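Local coordinates for protein probable zinc protease PqqL (Escherichia coli, PDB 6OFT) that probably cleaves peptide bonds as a zinc-dependent periplasmic endopeptidase of the M16 family, this chain being its first half, at residues A[257-262]-A[428-433]; A[261-266]-A[316-321]; A[196-201]-A[226-231]. All blocks are in the same frame, centred on the assembly; numbering follows the deposited sequence.

How the contacts relate
Contact 3 closes first along the chain. It joins the start of strand 199-205, in the six-stranded sheet, to the loop after helix 209-220, across a short loop of strand and helix. The chain then enters a second sheet of five strands. There strand 256-264 opens both remaining contacts, which share Tyr261 and Arg262. Contact 2 closes through strand 317-326, after helix 271-296 and strand 303-314. Contact 1 closes much later, through strand 430-436, and its long helical loop encloses that of contact 2. Strand 256-264 therefore has a neighbour on either edge. Contact 3 lies apart, its centre about 38 Å from that of contact 1 and about 28 Å from that of contact 2.

Contact 1 of 3, residues A[257-262]-A[428-433]; sequences IALYYR and QDAFWE. With GOL (glycerol), chain C.
Arg262 grips Asp429 side-on at one end of an antiparallel strand pair in the five-stranded sheet. The arginine crosses the carboxylate at a slant. Arg262 CB lies 3.6 Å from Asp429 OD2, and CG and CD keep much the same spacing. A bend at chi3 (-41°) brings NE to Asp429 OD2 at 2.8 Å, nearly straight. Arg262 NH2 reaches the syn lone pair of Asp429 OD1 at 2.9 Å, with the group planes 49° apart. NH1 turns to the carbonyls of Leu160 and Ala162, while Arg243 is a second cation on Asp429 OD2. A methionine here would probably leave both carbonyls without this donor and Asp429 with Arg243 as its remaining salt-bridge mate.

Ala258 with Glu433 and Tyr260 with Phe431 are hydrogen-bonded pairs, and Arg262 N bonds Asp429 O. Tyr260 CB sits over the Phe431 ring, 3.6 Å from its centroid. The two rings are almost parallel (7°) but slid apart. On the other sheet face Leu259 CD1 lies over the five-membered ring of Trp432, 3.9 Å from its centroid. Trp432 NE1 bonds a glycerol. Glu433 is met by Arg156 and Arg323. The buried carboxylates of Asp429 and Glu433 each have two arginines, so both are probably ionised.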
loop_
_atom_site.group_PDB
_atom_site.type_symbol
_atom_site.label_atom_id
_atom_site.label_comp_id
_atom_site.label_asym_id
_atom_site.label_seq_id
_atom_site.Cartn_x
_atom_site.Cartn_y
_atom_site.Cartn_z
ATOM N N ILE A 257 -10.042 -17.289 11.894
ATOM C CA ILE A 257 -9.298 -18.176 11.008
ATOM C C ILE A 257 -9.214 -17.558 9.611
ATOM O O ILE A 257 -10.176 -16.962 9.140
ATOM C CB ILE A 257 -9.893 -19.628 11.019
ATOM C CG1 ILE A 257 -8.983 -20.634 10.250
ATOM C CG2 ILE A 257 -11.362 -19.668 10.532
ATOM C CD1 ILE A 257 -9.234 -22.122 10.525
ATOM N N ALA A 258 -8.055 -17.694 8.958
ATOM C CA ALA A 258 -7.876 -17.183 7.614
ATOM C C ALA A 258 -7.020 -18.125 6.763
ATOM O O ALA A 258 -6.118 -18.792 7.282
ATOM C CB ALA A 258 -7.242 -15.791 7.666
ATOM N N LEU A 259 -7.323 -18.179 5.483
ATOM C CA LEU A 259 -6.488 -18.898 4.491
ATOM C C LEU A 259 -5.852 -17.834 3.585
ATOM O O LEU A 259 -6.599 -17.031 3.063
ATOM C CB LEU A 259 -7.329 -19.866 3.670
ATOM C CG LEU A 259 -6.609 -20.525 2.499
ATOM C CD1 LEU A 259 -5.385 -21.279 2.957
ATOM C CD2 LEU A 259 -7.525 -21.457 1.738
ATOM N N TYR A 260 -4.538 -17.807 3.489
ATOM C CA TYR A 260 -3.787 -16.859 2.675
ATOM C C TYR A 260 -3.156 -17.573 1.494
ATOM O O TYR A 260 -2.539 -18.623 1.673
ATOM C CB TYR A 260 -2.643 -16.245 3.496
ATOM C CG TYR A 260 -3.039 -15.185 4.504
ATOM C CD1 TYR A 260 -3.598 -15.536 5.731
ATOM C CD2 TYR A 260 -2.751 -13.840 4.280
ATOM C CE1 TYR A 260 -3.919 -14.570 6.684
ATOM C CE2 TYR A 260 -3.078 -12.862 5.223
ATOM C CZ TYR A 260 -3.693 -13.230 6.410
ATOM O OH TYR A 260 -4.027 -12.273 7.340
ATOM N N TYR A 261 -3.308 -17.003 0.331
ATOM C CA TYR A 261 -2.656 -17.481 -0.905
ATOM C C TYR A 261 -1.651 -16.396 -1.321
ATOM O O TYR A 261 -1.940 -15.254 -1.075
ATOM C CB TYR A 261 -3.672 -17.732 -2.017
ATOM C CG TYR A 261 -4.543 -18.950 -1.863
ATOM C CD1 TYR A 261 -4.066 -20.212 -2.144
ATOM C CD2 TYR A 261 -5.853 -18.840 -1.456
ATOM C CE1 TYR A 261 -4.851 -21.338 -2.017
ATOM C CE2 TYR A 261 -6.658 -19.955 -1.328
ATOM C CZ TYR A 261 -6.154 -21.209 -1.600
ATOM O OH TYR A 261 -6.918 -22.321 -1.484
ATOM N N ARG A 262 -0.519 -16.737 -1.886
ATOM C CA ARG A 262 0.461 -15.755 -2.349
ATOM C C ARG A 262 0.595 -15.956 -3.849
ATOM O O ARG A 262 0.686 -17.087 -4.314
ATOM C CB ARG A 262 1.824 -15.891 -1.645
ATOM C CG ARG A 262 1.789 -15.801 -0.109
ATOM C CD ARG A 262 3.177 -15.577 0.491
ATOM N NE ARG A 262 4.205 -16.390 -0.170
ATOM C CZ ARG A 262 5.444 -15.983 -0.424
ATOM N NH1 ARG A 262 5.847 -14.775 -0.038
ATOM N NH2 ARG A 262 6.293 -16.780 -1.056
ATOM N N GLN A 428 -0.103 -23.836 -4.464
ATOM C CA GLN A 428 0.661 -24.476 -3.373
ATOM C C GLN A 428 1.269 -23.454 -2.386
ATOM O O GLN A 428 1.700 -23.839 -1.300
ATOM C CB GLN A 428 1.792 -25.332 -3.957
ATOM C CG GLN A 428 1.373 -26.348 -5.009
ATOM C CD GLN A 428 2.597 -26.968 -5.626
ATOM O OE1 GLN A 428 3.137 -27.953 -5.122
ATOM N NE2 GLN A 428 3.073 -26.395 -6.721
ATOM N N ASP A 429 1.323 -22.170 -2.769
ATOM C CA ASP A 429 1.880 -21.138 -1.917
ATOM C C ASP A 429 0.779 -20.562 -1.043
ATOM O O ASP A 429 0.170 -19.542 -1.353
ATOM C CB ASP A 429 2.681 -20.096 -2.736
ATOM C CG ASP A 429 3.571 -19.188 -1.922
ATOM O OD1 ASP A 429 4.520 -18.610 -2.505
ATOM O OD2 ASP A 429 3.313 -19.032 -0.695
ATOM N N ALA A 430 0.560 -21.272 0.046
ATOM C CA ALA A 430 -0.544 -20.951 0.965
ATOM C C ALA A 430 -0.234 -21.181 2.443
ATOM O O ALA A 430 0.679 -21.928 2.711
ATOM C CB ALA A 430 -1.780 -21.709 0.578
ATOM N N PHE A 431 -1.002 -20.541 3.318
ATOM C CA PHE A 431 -0.880 -20.769 4.748
ATOM C C PHE A 431 -2.196 -20.523 5.485
ATOM O O PHE A 431 -2.929 -19.583 5.160
ATOM C CB PHE A 431 0.301 -19.999 5.386
ATOM C CG PHE A 431 0.198 -18.494 5.459
ATOM C CD1 PHE A 431 0.752 -17.691 4.460
ATOM C CD2 PHE A 431 -0.378 -17.871 6.565
ATOM C CE1 PHE A 431 0.707 -16.297 4.557
ATOM C CE2 PHE A 431 -0.445 -16.475 6.649
ATOM C CZ PHE A 431 0.117 -15.697 5.657
ATOM N N TRP A 432 -2.469 -21.386 6.444
ATOM C CA TRP A 432 -3.627 -21.287 7.361
ATOM C C TRP A 432 -3.208 -20.471 8.573
ATOM O O TRP A 432 -2.120 -20.671 9.046
ATOM C CB TRP A 432 -4.117 -22.663 7.804
ATOM C CG TRP A 432 -4.908 -23.359 6.753
ATOM C CD1 TRP A 432 -4.449 -24.284 5.883
ATOM C CD2 TRP A 432 -6.289 -23.154 6.439
ATOM N NE1 TRP A 432 -5.453 -24.675 5.060
ATOM C CE2 TRP A 432 -6.591 -24.000 5.365
ATOM C CE3 TRP A 432 -7.298 -22.352 6.962
ATOM C CZ2 TRP A 432 -7.858 -24.066 4.800
ATOM C CZ3 TRP A 432 -8.546 -22.419 6.407
ATOM C CH2 TRP A 432 -8.822 -23.254 5.332
ATOM N N GLU A 433 -4.061 -19.606 9.046
ATOM C CA GLU A 433 -3.734 -18.811 10.211
ATOM C C GLU A 433 -4.916 -18.629 11.153
ATOM O O GLU A 433 -6.007 -18.278 10.722
ATOM C CB GLU A 433 -3.192 -17.448 9.764
ATOM C CG GLU A 433 -2.698 -16.563 10.892
ATOM C CD GLU A 433 -2.620 -15.126 10.436
ATOM O OE1 GLU A 433 -1.563 -14.741 9.889
ATOM O OE2 GLU A 433 -3.626 -14.398 10.584
HETATM C C1 GOL C . -5.436 -25.383 1.752
HETATM O O1 GOL C . -5.744 -26.426 2.593
HETATM C C2 GOL C . -5.349 -25.900 0.338
HETATM O O2 GOL C . -6.649 -26.361 -0.010
HETATM C C3 GOL C . -4.798 -24.781 -0.523
HETATM O O3 GOL C . -5.725 -24.383 -1.461
HETATM O O HOH W 1 3.698 -17.893 -4.993
#

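Contact 2 of 3, residues A[261-266]-A[316-321]; sequences YRLPMV and DYQSLF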
loop_
_atom_site.group_PDB
_atom_site.type_symbol
_atom_site.label_atom_id
_atom_site.label_comp_id
_atom_site.label_asym_id
_atom_site.label_seq_id
_atom_site.Cartn_x
_atom_site.Cartn_y
_atom_site.Cartn_z
ATOM N N TYR A 261 -3.308 -17.003 0.331
ATOM C CA TYR A 261 -2.656 -17.481 -0.905
ATOM C C TYR A 261 -1.651 -16.396 -1.321
ATOM O O TYR A 261 -1.940 -15.254 -1.075
ATOM C CB TYR A 261 -3.672 -17.732 -2.017
ATOM C CG TYR A 261 -4.543 -18.950 -1.863
ATOM C CD1 TYR A 261 -4.066 -20.212 -2.144
ATOM C CD2 TYR A 261 -5.853 -18.840 -1.456
ATOM C CE1 TYR A 261 -4.851 -21.338 -2.017
ATOM C CE2 TYR A 261 -6.658 -19.955 -1.328
ATOM C CZ TYR A 261 -6.154 -21.209 -1.600
ATOM O OH TYR A 261 -6.918 -22.321 -1.484
ATOM N N ARG A 262 -0.519 -16.737 -1.886
ATOM C CA ARG A 262 0.461 -15.755 -2.349
ATOM C C ARG A 262 0.595 -15.956 -3.849
ATOM O O ARG A 262 0.686 -17.087 -4.314
ATOM C CB ARG A 262 1.824 -15.891 -1.645
ATOM C CG ARG A 262 1.789 -15.801 -0.109
ATOM C CD ARG A 262 3.177 -15.577 0.491
ATOM N NE ARG A 262 4.205 -16.390 -0.170
ATOM C CZ ARG A 262 5.444 -15.983 -0.424
ATOM N NH1 ARG A 262 5.847 -14.775 -0.038
ATOM N NH2 ARG A 262 6.293 -16.780 -1.056
ATOM N N LEU A 263 0.572 -14.867 -4.609
ATOM C CA LEU A 263 0.613 -14.973 -6.078
ATOM C C LEU A 263 1.193 -13.714 -6.729
ATOM O O LEU A 263 1.123 -12.646 -6.113
ATOM C CB LEU A 263 -0.819 -15.248 -6.624
ATOM C CG LEU A 263 -1.907 -14.178 -6.379
ATOM C CD1 LEU A 263 -2.943 -14.205 -7.471
ATOM C CD2 LEU A 263 -2.595 -14.366 -5.023
ATOM N N PRO A 264 1.675 -13.786 -7.995
ATOM C CA PRO A 264 2.179 -12.566 -8.654
ATOM C C PRO A 264 1.143 -11.457 -8.730
ATOM O O PRO A 264 -0.067 -11.719 -8.793
ATOM C CB PRO A 264 2.560 -13.054 -10.061
ATOM C CG PRO A 264 2.861 -14.504 -9.884
ATOM C CD PRO A 264 1.846 -14.968 -8.874
ATOM N N MET A 265 1.616 -10.216 -8.674
ATOM C CA MET A 265 0.732 -9.070 -8.782
ATOM C C MET A 265 1.000 -8.390 -10.116
ATOM O O MET A 265 2.130 -7.963 -10.358
ATOM C CB MET A 265 0.942 -8.091 -7.625
ATOM C CG MET A 265 0.018 -6.896 -7.698
ATOM S SD MET A 265 0.070 -5.962 -6.187
ATOM C CE MET A 265 -1.655 -6.045 -5.708
ATOM N N VAL A 266 -0.025 -8.299 -10.980
ATOM C CA VAL A 266 0.141 -7.644 -12.282
ATOM C C VAL A 266 -0.082 -6.143 -12.138
ATOM O O VAL A 266 -0.929 -5.689 -11.361
ATOM C CB VAL A 266 -0.672 -8.291 -13.449
ATOM C CG1 VAL A 266 -2.118 -7.768 -13.523
ATOM C CG2 VAL A 266 0.046 -8.118 -14.792
ATOM N N ASP A 316 6.319 -7.034 -6.981
ATOM C CA ASP A 316 5.790 -7.956 -8.001
ATOM C C ASP A 316 4.776 -8.977 -7.472
ATOM O O ASP A 316 4.422 -9.895 -8.206
ATOM C CB ASP A 316 6.979 -8.724 -8.607
ATOM C CG ASP A 316 7.751 -9.611 -7.630
ATOM O OD1 ASP A 316 7.565 -9.454 -6.401
ATOM O OD2 ASP A 316 8.537 -10.463 -8.096
ATOM N N TYR A 317 4.379 -8.871 -6.189
ATOM C CA TYR A 317 3.602 -9.908 -5.528
ATOM C C TYR A 317 2.522 -9.448 -4.588
ATOM O O TYR A 317 2.626 -8.399 -3.951
ATOM C CB TYR A 317 4.568 -10.840 -4.758
ATOM C CG TYR A 317 4.627 -12.263 -5.279
ATOM C CD1 TYR A 317 5.232 -12.555 -6.501
ATOM C CD2 TYR A 317 4.148 -13.324 -4.517
ATOM C CE1 TYR A 317 5.352 -13.868 -6.953
ATOM C CE2 TYR A 317 4.254 -14.640 -4.961
ATOM C CZ TYR A 317 4.849 -14.907 -6.186
ATOM O OH TYR A 317 4.957 -16.204 -6.635
ATOM N N GLN A 318 1.504 -10.301 -4.452
ATOM C CA GLN A 318 0.358 -10.066 -3.590
ATOM C C GLN A 318 -0.080 -11.311 -2.815
ATOM O O GLN A 318 0.279 -12.447 -3.151
ATOM C CB GLN A 318 -0.827 -9.562 -4.434
ATOM C CG GLN A 318 -1.445 -10.605 -5.381
ATOM C CD GLN A 318 -2.553 -10.034 -6.217
ATOM O OE1 GLN A 318 -3.431 -9.343 -5.713
ATOM N NE2 GLN A 318 -2.552 -10.316 -7.512
ATOM N N SER A 319 -0.909 -11.076 -1.811
ATOM C CA SER A 319 -1.575 -12.136 -1.088
ATOM C C SER A 319 -3.061 -11.915 -1.134
ATOM O O SER A 319 -3.544 -10.797 -0.927
ATOM C CB SER A 319 -1.110 -12.242 0.355
ATOM O OG SER A 319 -1.717 -13.384 0.944
ATOM N N LEU A 320 -3.788 -12.987 -1.415
ATOM C CA LEU A 320 -5.239 -13.005 -1.380
ATOM C C LEU A 320 -5.613 -13.874 -0.188
ATOM O O LEU A 320 -5.240 -15.049 -0.145
ATOM C CB LEU A 320 -5.803 -13.600 -2.675
ATOM C CG LEU A 320 -6.449 -12.655 -3.674
ATOM C CD1 LEU A 320 -5.411 -11.829 -4.392
ATOM C CD2 LEU A 320 -7.206 -13.442 -4.711
ATOM N N PHE A 321 -6.296 -13.292 0.809
ATOM C CA PHE A 321 -6.727 -14.065 1.972
ATOM C C PHE A 321 -8.245 -14.106 2.159
ATOM O O PHE A 321 -8.952 -13.178 1.764
ATOM C CB PHE A 321 -6.031 -13.615 3.260
ATOM C CG PHE A 321 -6.317 -12.217 3.749
ATOM C CD1 PHE A 321 -7.356 -11.975 4.641
ATOM C CD2 PHE A 321 -5.509 -11.149 3.368
ATOM C CE1 PHE A 321 -7.617 -10.682 5.101
ATOM C CE2 PHE A 321 -5.755 -9.861 3.850
ATOM C CZ PHE A 321 -6.794 -9.641 4.729
HETATM O O HOH W 1 3.698 -17.893 -4.993
#
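Asp316 O receives the N-H of Met265 at 2.9 Å, from above the carbonyl plane. Its carboxylate turns elsewhere, to Thr236. Next, Tyr317 lays one ring face against the peptide bond between Leu263 and Pro264. Leu263 C stands 3.6 Å above the ring plane, over the centre. Pro264 CA adds a CH-pi contact, 4.0 Å from the Tyr317 centroid. The first torsion, -115°, is away from the usual staggered values and brings the ring under this peptide. Tyr317 OH donates to a water that in turn donates to Arg262 O.

Gln318 exchanges both backbone hydrogen bonds with Leu263. Its CG lies between the backbone N and the carbonyl carbon (chi1 69°), and the chain is extended from there. Gln318 NE2 can thus reach Pro264 O at 3.1 Å, with that oxygen close to the amide plane. Gln318 CG packs on Leu263 CG at 3.7 Å, and Met265 crosses the glutamine at about a right angle.

Ser319 OG donates to Tyr261 O at 2.8 Å. Leu320 N reaches Tyr261 O from the opposite face of its carbonyl plane, at 2.9 Å, so two donors hold this buried oxygen. Leu320 CD1 meets Leu263 CD2 at 3.8 Å. Phe321 stacks on Tyr260, further back on strand 256-264.

This antiparallel pair is central in the five-stranded sheet. Strand 303-314 flanks 317-326, strand 430-436 flanks 256-264, and Trp280 of helix 271-296 packs on Leu263 and Leu320.

Contact 3 of 3, residues A[196-201]-A[226-231]; sequences PNNMTF and NKAAEN
Asn197 and Asn198 both point toward the loop 226-231, and their amides bond to it. Pro196 and Asn197 form a short 3-10 segment, and Asn198 follows just before strand 199-205 of the six-stranded mixed sheet. A backbone bond from Met199 N to Pro196 O closes this turn. Asn197 CG sits between the backbone N and the carbonyl carbon (chi1 74°), and its OD1 and ND2 both reach the backbone of Ala228, ND2 through a water. Asn197 OD1 accepts the N-H of Ala228 at 2.8 Å, almost straight. Asn197 ND2 gives a hydrogen to a water that donates to Ala228 O. One amide therefore serves both polar groups of that residue. The Lys227 side chain crosses Asn197 at about a right angle.

Asn198 and Asn231 approach from opposite directions, with amide planes 41° apart. Asn231 ND2 bonds Asn198 OD1 at 3.0 Å. The oxygen lies in the Asn231 amide plane, but the nitrogen stands above the Asn198 carbonyl plane. Thr40 OG1 bonds both Asn198 ND2 and Asn231 OD1, which probably helps to fix both amides. Between the two polar links, Asn198 CB touches Ala228 CB at 3.6 Å. At the other end, Pro196 CD rests 3.6 Å from Asn226 O.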
loop_
_atom_site.group_PDB
_atom_site.type_symbol
_atom_site.label_atom_id
_atom_site.label_comp_id
_atom_site.label_asym_id
_atom_site.label_seq_id
_atom_site.Cartn_x
_atom_site.Cartn_y
_atom_site.Cartn_z
ATOM N N PRO A 196 18.364 13.829 -9.390
ATOM C CA PRO A 196 17.092 14.160 -10.065
ATOM C C PRO A 196 16.374 13.071 -10.848
ATOM O O PRO A 196 15.157 13.045 -10.779
ATOM C CB PRO A 196 17.471 15.331 -10.985
ATOM C CG PRO A 196 18.561 15.993 -10.271
ATOM C CD PRO A 196 19.370 14.881 -9.650
ATOM N N ASN A 197 17.086 12.177 -11.550
ATOM C CA ASN A 197 16.465 11.125 -12.366
ATOM C C ASN A 197 15.764 10.017 -11.533
ATOM O O ASN A 197 15.100 9.151 -12.107
ATOM C CB ASN A 197 17.490 10.536 -13.349
ATOM C CG ASN A 197 18.522 9.631 -12.719
ATOM O OD1 ASN A 197 18.916 9.794 -11.561
ATOM N ND2 ASN A 197 18.990 8.655 -13.482
ATOM N N ASN A 198 15.909 10.057 -10.192
ATOM C CA ASN A 198 15.270 9.124 -9.278
ATOM C C ASN A 198 14.207 9.892 -8.467
ATOM O O ASN A 198 13.724 9.392 -7.446
ATOM C CB ASN A 198 16.338 8.472 -8.357
ATOM C CG ASN A 198 15.856 7.263 -7.597
ATOM O OD1 ASN A 198 15.104 6.432 -8.114
ATOM N ND2 ASN A 198 16.263 7.145 -6.345
ATOM N N MET A 199 13.812 11.095 -8.949
ATOM C CA MET A 199 12.835 11.944 -8.250
ATOM C C MET A 199 11.647 12.365 -9.089
ATOM O O MET A 199 11.784 12.655 -10.278
ATOM C CB MET A 199 13.492 13.225 -7.720
ATOM C CG MET A 199 14.458 13.010 -6.605
ATOM S SD MET A 199 15.322 14.557 -6.332
ATOM C CE MET A 199 16.435 14.049 -5.065
ATOM N N THR A 200 10.481 12.430 -8.428
ATOM C CA THR A 200 9.231 12.918 -8.989
ATOM C C THR A 200 8.665 13.923 -7.998
ATOM O O THR A 200 8.505 13.594 -6.820
ATOM C CB THR A 200 8.244 11.779 -9.276
ATOM O OG1 THR A 200 8.853 10.855 -10.186
ATOM C CG2 THR A 200 6.934 12.288 -9.857
ATOM N N PHE A 201 8.421 15.158 -8.466
ATOM C CA PHE A 201 7.798 16.202 -7.660
ATOM C C PHE A 201 6.298 16.208 -8.031
ATOM O O PHE A 201 5.961 16.342 -9.210
ATOM C CB PHE A 201 8.459 17.590 -7.902
ATOM C CG PHE A 201 8.008 18.581 -6.855
ATOM C CD1 PHE A 201 8.496 18.515 -5.557
ATOM C CD2 PHE A 201 7.058 19.551 -7.155
ATOM C CE1 PHE A 201 8.027 19.386 -4.569
ATOM C CE2 PHE A 201 6.610 20.434 -6.171
ATOM C CZ PHE A 201 7.095 20.339 -4.883
ATOM N N ASN A 226 22.989 14.976 -12.124
ATOM C CA ASN A 226 23.630 13.745 -11.668
ATOM C C ASN A 226 22.626 12.592 -11.807
ATOM O O ASN A 226 21.404 12.800 -11.719
ATOM C CB ASN A 226 24.129 13.861 -10.220
ATOM C CG ASN A 226 25.103 14.988 -9.941
ATOM O OD1 ASN A 226 24.867 15.847 -9.081
ATOM N ND2 ASN A 226 26.233 14.998 -10.629
ATOM N N LYS A 227 23.154 11.394 -12.091
ATOM C CA LYS A 227 22.385 10.170 -12.261
ATOM C C LYS A 227 22.487 9.376 -10.964
ATOM O O LYS A 227 23.594 9.180 -10.437
ATOM C CB LYS A 227 22.957 9.325 -13.423
ATOM C CG LYS A 227 23.102 10.059 -14.758
ATOM C CD LYS A 227 21.885 9.914 -15.647
ATOM C CE LYS A 227 22.238 9.245 -16.952
ATOM N NZ LYS A 227 21.087 9.222 -17.894
ATOM N N ALA A 228 21.341 8.911 -10.444
ATOM C CA ALA A 228 21.341 8.081 -9.240
ATOM C C ALA A 228 21.785 6.672 -9.650
ATOM O O ALA A 228 21.862 6.379 -10.853
ATOM C CB ALA A 228 19.944 8.023 -8.642
ATOM N N ALA A 229 22.087 5.806 -8.658
ATOM C CA ALA A 229 22.414 4.394 -8.919
ATOM C C ALA A 229 21.117 3.724 -9.395
ATOM O O ALA A 229 20.034 4.248 -9.115
ATOM C CB ALA A 229 22.903 3.719 -7.646
ATOM N N GLU A 230 21.204 2.607 -10.131
ATOM C CA GLU A 230 19.982 1.951 -10.592
ATOM C C GLU A 230 19.312 1.177 -9.464
ATOM O O GLU A 230 19.996 0.508 -8.688
ATOM C CB GLU A 230 20.214 1.078 -11.847
ATOM C CG GLU A 230 21.147 -0.111 -11.662
ATOM C CD GLU A 230 21.125 -1.147 -12.772
ATOM O OE1 GLU A 230 21.110 -2.357 -12.447
ATOM O OE2 GLU A 230 21.129 -0.754 -13.962
ATOM N N ASN A 231 17.986 1.302 -9.347
ATOM C CA ASN A 231 17.229 0.568 -8.330
ATOM C C ASN A 231 17.180 -0.881 -8.766
ATOM O O ASN A 231 16.771 -1.158 -9.891
ATOM C CB ASN A 231 15.810 1.125 -8.167
ATOM C CG ASN A 231 15.759 2.408 -7.377
ATOM O OD1 ASN A 231 15.958 2.428 -6.152
ATOM N ND2 ASN A 231 15.488 3.507 -8.063
HETATM O O HOH W 2 20.212 6.177 -13.067
#